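Local coordinates for conserved hypothetical protein (Bacteroides thetaiotaomicron, PDB 2HQY) that is of unknown function but binds coenzyme A and probably acts as an acyl- or aminoacyl-transferase of the acetyltransferase-like superfamily, at residues H234-D239 and M248-F253. Numbering follows the deposited sequence.
Sequences HVEKAD and MINYEF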
loop_
_atom_site.group_PDB
_atom_site.type_symbol
_atom_site.label_atom_id
_atom_site.label_comp_id
_atom_site.label_asym_id
_atom_site.label_seq_id
_atom_site.Cartn_x
_atom_site.Cartn_y
_atom_site.Cartn_z
ATOM N N HIS A 234 18.807 4.750 -3.213
ATOM C CA HIS A 234 17.756 4.086 -2.401
ATOM C C HIS A 234 18.003 2.604 -2.166
ATOM O O HIS A 234 17.578 2.051 -1.146
ATOM C CB HIS A 234 16.353 4.292 -3.007
ATOM C CG HIS A 234 16.011 5.733 -3.244
ATOM N ND1 HIS A 234 16.524 6.748 -2.459
ATOM C CD2 HIS A 234 15.241 6.335 -4.184
ATOM C CE1 HIS A 234 16.104 7.914 -2.929
ATOM N NE2 HIS A 234 15.314 7.689 -3.965
ATOM N N VAL A 235 18.632 1.944 -3.133
ATOM C CA VAL A 235 18.801 0.489 -3.095
ATOM C C VAL A 235 20.183 0.189 -3.641
ATOM O O VAL A 235 20.615 0.815 -4.620
ATOM C CB VAL A 235 17.703 -0.232 -4.005
ATOM C CG1 VAL A 235 18.037 -1.676 -4.315
ATOM C CG2 VAL A 235 16.271 -0.172 -3.331
ATOM N N GLU A 236 20.860 -0.762 -3.000
ATOM C CA GLU A 236 22.054 -1.372 -3.555
ATOM C C GLU A 236 22.085 -2.840 -3.144
ATOM O O GLU A 236 22.055 -3.151 -1.943
ATOM C CB GLU A 236 23.289 -0.616 -3.033
ATOM C CG GLU A 236 24.570 -0.866 -3.788
ATOM C CD GLU A 236 25.723 -0.070 -3.179
ATOM O OE1 GLU A 236 26.164 0.916 -3.811
ATOM O OE2 GLU A 236 26.138 -0.402 -2.039
ATOM N N LYS A 237 22.102 -3.754 -4.118
ATOM C CA LYS A 237 22.082 -5.197 -3.854
ATOM C C LYS A 237 23.161 -5.858 -4.661
ATOM O O LYS A 237 23.378 -5.500 -5.819
ATOM C CB LYS A 237 20.760 -5.857 -4.273
ATOM C CG LYS A 237 19.528 -5.407 -3.536
ATOM C CD LYS A 237 19.551 -5.900 -2.122
ATOM C CE LYS A 237 18.249 -5.552 -1.456
ATOM N NZ LYS A 237 18.365 -5.909 -0.036
ATOM N N ALA A 238 23.830 -6.842 -4.059
ATOM C CA ALA A 238 24.856 -7.588 -4.761
ATOM C C ALA A 238 24.821 -9.062 -4.374
ATOM O O ALA A 238 24.372 -9.423 -3.266
ATOM C CB ALA A 238 26.247 -6.964 -4.525
ATOM N N ASP A 239 25.210 -9.902 -5.336
ATOM C CA ASP A 239 25.448 -11.331 -5.106
ATOM C C ASP A 239 26.659 -11.398 -4.166
ATOM O O ASP A 239 27.743 -10.879 -4.469
ATOM C CB ASP A 239 25.725 -12.024 -6.454
ATOM C CG ASP A 239 25.991 -13.515 -6.330
ATOM O OD1 ASP A 239 26.291 -14.025 -5.230
ATOM O OD2 ASP A 239 25.937 -14.186 -7.382
ATOM N N MET A 248 32.357 -1.743 -6.459
ATOM C CA MET A 248 32.396 -1.362 -7.883
ATOM C C MET A 248 31.083 -0.700 -8.346
ATOM O O MET A 248 31.126 0.304 -9.084
ATOM C CB MET A 248 32.743 -2.536 -8.797
ATOM C CG MET A 248 32.794 -2.102 -10.292
ATOM S SD MET A 248 34.032 -0.733 -10.538
ATOM C CE MET A 248 35.250 -1.852 -10.399
ATOM N N ILE A 249 29.939 -1.240 -7.931
ATOM C CA ILE A 249 28.658 -0.658 -8.375
ATOM C C ILE A 249 28.423 0.735 -7.797
ATOM O O ILE A 249 27.920 1.631 -8.484
ATOM C CB ILE A 249 27.428 -1.582 -8.196
ATOM C CG1 ILE A 249 26.296 -1.045 -9.099
ATOM C CG2 ILE A 249 27.019 -1.731 -6.703
ATOM C CD1 ILE A 249 25.337 -2.036 -9.573
ATOM N N ASN A 250 28.838 0.914 -6.541
ATOM C CA ASN A 250 28.817 2.208 -5.872
ATOM C C ASN A 250 29.616 3.241 -6.696
ATOM O O ASN A 250 29.087 4.288 -7.068
ATOM C CB ASN A 250 29.388 2.002 -4.454
ATOM C CG ASN A 250 29.433 3.273 -3.614
ATOM O OD1 ASN A 250 29.568 4.400 -4.119
ATOM N ND2 ASN A 250 29.354 3.076 -2.290
ATOM N N TYR A 251 30.880 2.909 -7.006
ATOM C CA TYR A 251 31.762 3.743 -7.809
ATOM C C TYR A 251 31.214 4.029 -9.217
ATOM O O TYR A 251 31.202 5.181 -9.650
ATOM C CB TYR A 251 33.128 3.073 -7.894
ATOM C CG TYR A 251 34.118 3.847 -8.720
ATOM C CD1 TYR A 251 34.778 4.949 -8.189
ATOM C CD2 TYR A 251 34.362 3.493 -10.045
ATOM C CE1 TYR A 251 35.703 5.665 -8.958
ATOM C CE2 TYR A 251 35.288 4.207 -10.832
ATOM C CZ TYR A 251 35.934 5.292 -10.281
ATOM O OH TYR A 251 36.842 5.989 -11.075
ATOM N N GLU A 252 30.778 3.001 -9.944
ATOM C CA GLU A 252 30.285 3.248 -11.319
ATOM C C GLU A 252 29.055 4.148 -11.304
ATOM O O GLU A 252 28.952 5.080 -12.097
ATOM C CB GLU A 252 29.979 1.926 -12.043
ATOM C CG GLU A 252 31.257 1.140 -12.446
ATOM C CD GLU A 252 31.741 1.481 -13.848
ATOM O OE1 GLU A 252 31.172 2.406 -14.484
ATOM O OE2 GLU A 252 32.714 0.829 -14.302
ATOM N N PHE A 253 28.110 3.874 -10.400
ATOM C CA PHE A 253 26.887 4.653 -10.406
ATOM C C PHE A 253 27.143 6.091 -9.915
ATOM O O PHE A 253 26.534 7.016 -10.447
ATOM C CB PHE A 253 25.787 3.942 -9.602
ATOM C CG PHE A 253 24.442 4.652 -9.648
ATOM C CD1 PHE A 253 23.810 4.900 -10.864
ATOM C CD2 PHE A 253 23.827 5.059 -8.474
ATOM C CE1 PHE A 253 22.567 5.537 -10.915
ATOM C CE2 PHE A 253 22.582 5.707 -8.499
ATOM C CZ PHE A 253 21.951 5.935 -9.731
HETATM O O HOH W 1 28.798 0.161 -1.553
#
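Glu-236 reaches from strand 230-238 to Ile-249 and Asn-250 on helix 245-256. The direct packing has two parts. Glu-236 CG lies 3.9 Å from Ile-249 CG2, and the two side chains run past each other in opposite directions. With CG anti to the backbone N (chi1 -164°) and the chain extended beyond it, the carboxylate is carried across to the helix. There OE1 lies 3.5 Å from Asn-250 CB, a contact without a hydrogen bond. On the OE2 side the two segments do not touch directly; a water joins them. It donates to Glu-236 OE2 at 2.8 Å and accepts from Asn-250 ND2 at 3.1 Å. Glu-236 OE2 also forms a salt bridge with Arg-266. The carboxylate and amide planes are turned 47° apart. A leucine here would probably leave Arg-266 without this carboxylate and the water without this acceptor, cutting its link to Asn-250. Ala-238, further along the strand, touches coenzyme A, and Tyr-246, a CoA-binding residue in the same helix, lies beside Glu-236. The contact packs strand 230-238 against the helix leading to parallel strand 263-265, a beta-alpha-beta unit consistent with the GNAT (acetyltransferase-like) fold, here beside the coenzyme A site.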